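Local coordinates for protein topoisomerase IV subunit A (Escherichia coli, PDB 1ZVT) that probably binds and bends DNA through its beta-pinwheel C-terminal domain, helping topoisomerase IV select the DNA crossings it decatenates or relaxes, at residues S1-R15 with Y29-S43. Residues are numbered along the deposited sequence; the frame is centred on the assembly and turned at random.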
loop_
_atom_site.group_PDB
_atom_site.type_symbol
_atom_site.label_atom_id
_atom_site.label_comp_id
_atom_site.label_asym_id
_atom_site.label_seq_id
_atom_site.Cartn_x
_atom_site.Cartn_y
_atom_site.Cartn_z
ATOM N N SER A 1 -16.781 11.094 19.599
ATOM C CA SER A 1 -15.827 11.394 18.485
ATOM C C SER A 1 -14.747 12.378 18.953
ATOM O O SER A 1 -15.049 13.508 19.359
ATOM C CB SER A 1 -16.583 11.967 17.281
ATOM O OG SER A 1 -15.708 12.248 16.200
ATOM N N GLU A 2 -13.491 11.943 18.894
ATOM C CA GLU A 2 -12.357 12.780 19.263
ATOM C C GLU A 2 -11.182 12.393 18.361
ATOM O O GLU A 2 -11.081 11.232 17.964
ATOM C CB GLU A 2 -11.987 12.593 20.740
ATOM C CG GLU A 2 -11.218 11.296 21.071
ATOM C CD GLU A 2 -10.759 11.205 22.531
ATOM O OE1 GLU A 2 -10.954 10.132 23.150
ATOM O OE2 GLU A 2 -10.201 12.194 23.057
ATOM N N PRO A 3 -10.312 13.362 18.020
ATOM C CA PRO A 3 -9.133 13.071 17.187
ATOM C C PRO A 3 -8.216 12.043 17.829
ATOM O O PRO A 3 -7.927 12.153 19.016
ATOM C CB PRO A 3 -8.415 14.426 17.112
ATOM C CG PRO A 3 -8.977 15.227 18.218
ATOM C CD PRO A 3 -10.385 14.791 18.364
ATOM N N VAL A 4 -7.755 11.065 17.038
ATOM C CA VAL A 4 -6.827 10.053 17.525
ATOM C C VAL A 4 -5.736 9.814 16.488
ATOM O O VAL A 4 -5.946 10.063 15.282
ATOM C CB VAL A 4 -7.517 8.684 17.822
ATOM C CG1 VAL A 4 -8.528 8.838 18.973
ATOM C CG2 VAL A 4 -8.200 8.120 16.589
ATOM N N THR A 5 -4.609 9.293 16.969
ATOM C CA THR A 5 -3.534 8.778 16.104
ATOM C C THR A 5 -3.318 7.333 16.478
ATOM O O THR A 5 -3.125 7.023 17.654
ATOM C CB THR A 5 -2.227 9.553 16.310
ATOM O OG1 THR A 5 -2.457 10.917 15.954
ATOM C CG2 THR A 5 -1.108 8.990 15.434
ATOM N N ILE A 6 -3.359 6.454 15.487
ATOM C CA ILE A 6 -3.071 5.044 15.749
ATOM C C ILE A 6 -1.613 4.791 15.365
ATOM O O ILE A 6 -1.174 5.189 14.287
ATOM C CB ILE A 6 -3.981 4.095 14.930
ATOM C CG1 ILE A 6 -5.462 4.530 14.979
ATOM C CG2 ILE A 6 -3.742 2.653 15.385
ATOM C CD1 ILE A 6 -6.044 4.676 16.398
ATOM N N VAL A 7 -0.872 4.156 16.268
ATOM C CA VAL A 7 0.567 3.935 16.090
ATOM C C VAL A 7 0.853 2.446 16.057
ATOM O O VAL A 7 0.438 1.706 16.956
ATOM C CB VAL A 7 1.366 4.583 17.247
ATOM C CG1 VAL A 7 2.911 4.362 17.069
ATOM C CG2 VAL A 7 1.010 6.087 17.360
ATOM N N LEU A 8 1.543 2.027 14.999
ATOM C CA LEU A 8 1.919 0.629 14.754
ATOM C C LEU A 8 3.409 0.479 14.925
ATOM O O LEU A 8 4.194 1.296 14.413
ATOM C CB LEU A 8 1.546 0.262 13.315
ATOM C CG LEU A 8 1.957 -1.123 12.812
ATOM C CD1 LEU A 8 1.223 -2.236 13.607
ATOM C CD2 LEU A 8 1.694 -1.241 11.288
ATOM N N SER A 9 3.811 -0.558 15.643
ATOM C CA SER A 9 5.226 -0.801 15.857
ATOM C C SER A 9 5.754 -1.912 14.943
ATOM O O SER A 9 4.974 -2.654 14.323
ATOM C CB SER A 9 5.492 -1.153 17.318
ATOM O OG SER A 9 5.083 -2.489 17.583
ATOM N N GLN A 10 7.088 -2.026 14.882
ATOM C CA GLN A 10 7.747 -3.024 14.025
ATOM C C GLN A 10 7.301 -4.448 14.359
ATOM O O GLN A 10 7.136 -5.290 13.463
ATOM C CB GLN A 10 9.269 -2.921 14.189
ATOM C CG GLN A 10 9.881 -1.685 13.550
ATOM C CD GLN A 10 9.632 -1.607 12.049
ATOM O OE1 GLN A 10 9.511 -2.633 11.360
ATOM N NE2 GLN A 10 9.524 -0.381 11.538
ATOM N N MET A 11 7.069 -4.681 15.650
ATOM C CA MET A 11 6.649 -6.007 16.141
ATOM C C MET A 11 5.144 -6.243 16.064
ATOM O O MET A 11 4.662 -7.303 16.476
ATOM C CB MET A 11 7.117 -6.201 17.573
ATOM C CG MET A 11 8.642 -6.242 17.750
ATOM S SD MET A 11 9.378 -7.580 16.815
ATOM C CE MET A 11 10.130 -6.736 15.428
ATOM N N GLY A 12 4.391 -5.269 15.543
ATOM C CA GLY A 12 2.954 -5.464 15.343
ATOM C C GLY A 12 2.110 -5.153 16.562
ATOM O O GLY A 12 1.020 -5.719 16.723
ATOM N N TRP A 13 2.590 -4.227 17.389
ATOM C CA TRP A 13 1.854 -3.757 18.549
ATOM C C TRP A 13 1.258 -2.410 18.224
ATOM O O TRP A 13 1.857 -1.616 17.481
ATOM C CB TRP A 13 2.781 -3.640 19.759
ATOM C CG TRP A 13 3.140 -4.985 20.325
ATOM C CD1 TRP A 13 3.504 -6.099 19.620
ATOM C CD2 TRP A 13 3.149 -5.356 21.702
ATOM N NE1 TRP A 13 3.763 -7.143 20.481
ATOM C CE2 TRP A 13 3.538 -6.718 21.765
ATOM C CE3 TRP A 13 2.867 -4.674 22.894
ATOM C CZ2 TRP A 13 3.661 -7.411 22.978
ATOM C CZ3 TRP A 13 2.983 -5.369 24.107
ATOM C CH2 TRP A 13 3.379 -6.720 24.133
ATOM N N VAL A 14 0.072 -2.153 18.756
ATOM C CA VAL A 14 -0.654 -0.925 18.410
ATOM C C VAL A 14 -1.147 -0.187 19.631
ATOM O O VAL A 14 -1.333 -0.778 20.691
ATOM C CB VAL A 14 -1.876 -1.205 17.497
ATOM C CG1 VAL A 14 -1.413 -1.563 16.107
ATOM C CG2 VAL A 14 -2.775 -2.340 18.070
ATOM N N ARG A 15 -1.397 1.113 19.462
ATOM C CA ARG A 15 -2.076 1.900 20.469
ATOM C C ARG A 15 -2.779 3.068 19.780
ATOM O O ARG A 15 -2.490 3.369 18.620
ATOM C CB ARG A 15 -1.099 2.400 21.519
ATOM C CG ARG A 15 -0.240 3.562 21.058
ATOM C CD ARG A 15 0.960 3.692 21.956
ATOM N NE ARG A 15 2.096 2.870 21.537
ATOM C CZ ARG A 15 3.245 2.790 22.201
ATOM N NH1 ARG A 15 3.419 3.469 23.334
ATOM N NH2 ARG A 15 4.221 2.040 21.749
ATOM N N TYR A 29 8.528 2.066 23.516
ATOM C CA TYR A 29 8.360 0.767 22.875
ATOM C C TYR A 29 8.963 -0.297 23.763
ATOM O O TYR A 29 9.855 0.004 24.555
ATOM C CB TYR A 29 8.985 0.750 21.483
ATOM C CG TYR A 29 8.243 1.688 20.561
ATOM C CD1 TYR A 29 8.641 3.015 20.420
ATOM C CD2 TYR A 29 7.117 1.253 19.862
ATOM C CE1 TYR A 29 7.936 3.894 19.596
ATOM C CE2 TYR A 29 6.407 2.114 19.033
ATOM C CZ TYR A 29 6.826 3.426 18.898
ATOM O OH TYR A 29 6.112 4.288 18.090
ATOM N N LYS A 30 8.460 -1.525 23.658
ATOM C CA LYS A 30 9.047 -2.622 24.428
ATOM C C LYS A 30 10.449 -2.925 23.891
ATOM O O LYS A 30 10.769 -2.603 22.747
ATOM C CB LYS A 30 8.136 -3.854 24.406
ATOM C CG LYS A 30 8.134 -4.609 23.103
ATOM C CD LYS A 30 6.995 -5.605 23.048
ATOM C CE LYS A 30 6.955 -6.275 21.683
ATOM N NZ LYS A 30 7.758 -7.529 21.672
ATOM N N ALA A 31 11.303 -3.515 24.732
ATOM C CA ALA A 31 12.661 -3.835 24.322
ATOM C C ALA A 31 12.674 -4.570 22.984
ATOM O O ALA A 31 11.943 -5.547 22.805
ATOM C CB ALA A 31 13.333 -4.703 25.393
ATOM N N GLY A 32 13.491 -4.098 22.047
ATOM C CA GLY A 32 13.581 -4.714 20.720
ATOM C C GLY A 32 12.532 -4.211 19.727
ATOM O O GLY A 32 12.509 -4.631 18.572
ATOM N N ASP A 33 11.656 -3.322 20.172
ATOM C CA ASP A 33 10.597 -2.836 19.281
ATOM C C ASP A 33 10.787 -1.349 19.016
ATOM O O ASP A 33 11.512 -0.658 19.744
ATOM C CB ASP A 33 9.229 -3.118 19.909
ATOM C CG ASP A 33 8.077 -3.107 18.894
ATOM O OD1 ASP A 33 8.307 -2.973 17.674
ATOM O OD2 ASP A 33 6.921 -3.257 19.341
ATOM N N SER A 34 10.129 -0.856 17.972
ATOM C CA SER A 34 10.194 0.555 17.641
ATOM C C SER A 34 9.124 0.905 16.619
ATOM O O SER A 34 8.409 0.033 16.113
ATOM C CB SER A 34 11.586 0.921 17.090
ATOM O OG SER A 34 11.868 0.180 15.918
ATOM N N PHE A 35 9.086 2.192 16.295
ATOM C CA PHE A 35 8.070 2.791 15.440
ATOM C C PHE A 35 8.071 2.204 14.035
ATOM O O PHE A 35 9.140 1.971 13.452
ATOM C CB PHE A 35 8.335 4.297 15.353
ATOM C CG PHE A 35 7.400 5.015 14.432
ATOM C CD1 PHE A 35 6.094 5.281 14.833
ATOM C CD2 PHE A 35 7.826 5.423 13.144
ATOM C CE1 PHE A 35 5.216 5.966 13.974
ATOM C CE2 PHE A 35 6.979 6.095 12.290
ATOM C CZ PHE A 35 5.663 6.376 12.705
ATOM N N LYS A 36 6.863 2.008 13.491
ATOM C CA LYS A 36 6.697 1.568 12.109
ATOM C C LYS A 36 5.872 2.554 11.288
ATOM O O LYS A 36 6.278 2.920 10.197
ATOM C CB LYS A 36 6.070 0.171 12.042
ATOM C CG LYS A 36 5.905 -0.322 10.565
ATOM C CD LYS A 36 5.593 -1.827 10.477
ATOM C CE LYS A 36 5.091 -2.181 9.079
ATOM N NZ LYS A 36 6.052 -1.862 7.986
ATOM N N ALA A 37 4.720 2.969 11.816
ATOM C CA ALA A 37 3.816 3.847 11.086
ATOM C C ALA A 37 2.773 4.431 12.012
ATOM O O ALA A 37 2.440 3.841 13.057
ATOM C CB ALA A 37 3.127 3.100 9.923
ATOM N N ALA A 38 2.219 5.566 11.583
ATOM C CA ALA A 38 1.092 6.171 12.281
ATOM C C ALA A 38 0.052 6.643 11.272
ATOM O O ALA A 38 0.403 7.080 10.149
ATOM C CB ALA A 38 1.544 7.311 13.168
ATOM N N VAL A 39 -1.212 6.538 11.662
ATOM C CA VAL A 39 -2.317 7.121 10.874
ATOM C C VAL A 39 -3.193 7.957 11.792
ATOM O O VAL A 39 -3.157 7.811 13.009
ATOM C CB VAL A 39 -3.153 6.046 10.137
ATOM C CG1 VAL A 39 -2.262 5.310 9.096
ATOM C CG2 VAL A 39 -3.733 5.066 11.122
ATOM N N LYS A 40 -3.984 8.848 11.220
ATOM C CA LYS A 40 -4.819 9.714 12.061
ATOM C C LYS A 40 -6.259 9.694 11.591
ATOM O O LYS A 40 -6.551 9.392 10.425
ATOM C CB LYS A 40 -4.276 11.141 12.090
ATOM C CG LYS A 40 -4.401 11.891 10.758
ATOM C CD LYS A 40 -3.890 13.329 10.903
ATOM C CE LYS A 40 -3.815 14.038 9.559
ATOM N NZ LYS A 40 -2.725 13.451 8.694
ATOM N N GLY A 41 -7.162 9.989 12.516
ATOM C CA GLY A 41 -8.575 9.987 12.198
ATOM C C GLY A 41 -9.357 10.357 13.426
ATOM O O GLY A 41 -8.861 11.073 14.290
ATOM N N LYS A 42 -10.583 9.855 13.489
ATOM C CA LYS A 42 -11.469 10.132 14.623
ATOM C C LYS A 42 -11.762 8.851 15.368
ATOM O O LYS A 42 -11.700 7.767 14.799
ATOM C CB LYS A 42 -12.780 10.747 14.126
ATOM C CG LYS A 42 -12.629 12.180 13.605
ATOM C CD LYS A 42 -13.939 12.670 12.985
ATOM C CE LYS A 42 -13.781 14.076 12.403
ATOM N NZ LYS A 42 -15.011 14.887 12.629
ATOM N N SER A 43 -12.098 8.976 16.648
ATOM C CA SER A 43 -12.263 7.810 17.506
ATOM C C SER A 43 -13.483 6.972 17.099
ATOM O O SER A 43 -13.554 5.792 17.444
ATOM C CB SER A 43 -12.317 8.235 18.983
ATOM O OG SER A 43 -13.352 9.182 19.177
HETATM O O HOH W 1 8.587 -3.158 8.758
#
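Strands 3-9 and 35-42 pair antiparallel from Pro3 with Lys42 to Leu8 with Ala37, until a classic beta bulge sets Lys36 and Ala37 both against Leu8, whose carbonyl O accepts from Lys36 N (2.9 Å) and Ala37 N. Beyond the bulge, Asp33 grips the type I turn Ser9-Gly12. With CG swung anti to its own N (chi1 -160°), its carboxylate takes Ser9 OG on the syn side of OD2 at 2.7 Å, while Met11 N (2.9 Å) and Ser34 N reach OD1 from opposite faces of the carboxylate plane. Ser9 OG in turn accepts from Trp13 N, so one hydroxyl links the acid to both ends of the hairpin loop. Gln10, bent at chi2 (-60°), folds its amide back so that NE2 donates to Phe35 O at 3.1 Å; a water bridges its OE1 to Lys36 NZ. The hairpin of 3-9 and 13-18, flanked by 35-42 as an outermost strand, belongs to one four-stranded blade of the beta-pinwheel, in which Ile6 and Val39 meet (CB to CG2, 3.9 Å) on the side packed against Val47 and Met89 of the next blade. On the reverse face, Val7 CG1 abuts the edges of two rings, 3.4 Å from Tyr29 OH, itself hydrogen-bonded to Ala24 O, and 4.0 Å from Phe35 CD1. The Arg15 guanidinium makes an off-centre cation-pi contact with Tyr29, the planes inclined by 66°, and its NH2 also donates to Asn28 O. Lys30 crosses Trp13 at about a right angle, laying CE over the indole face, 3.4 Å from CE2.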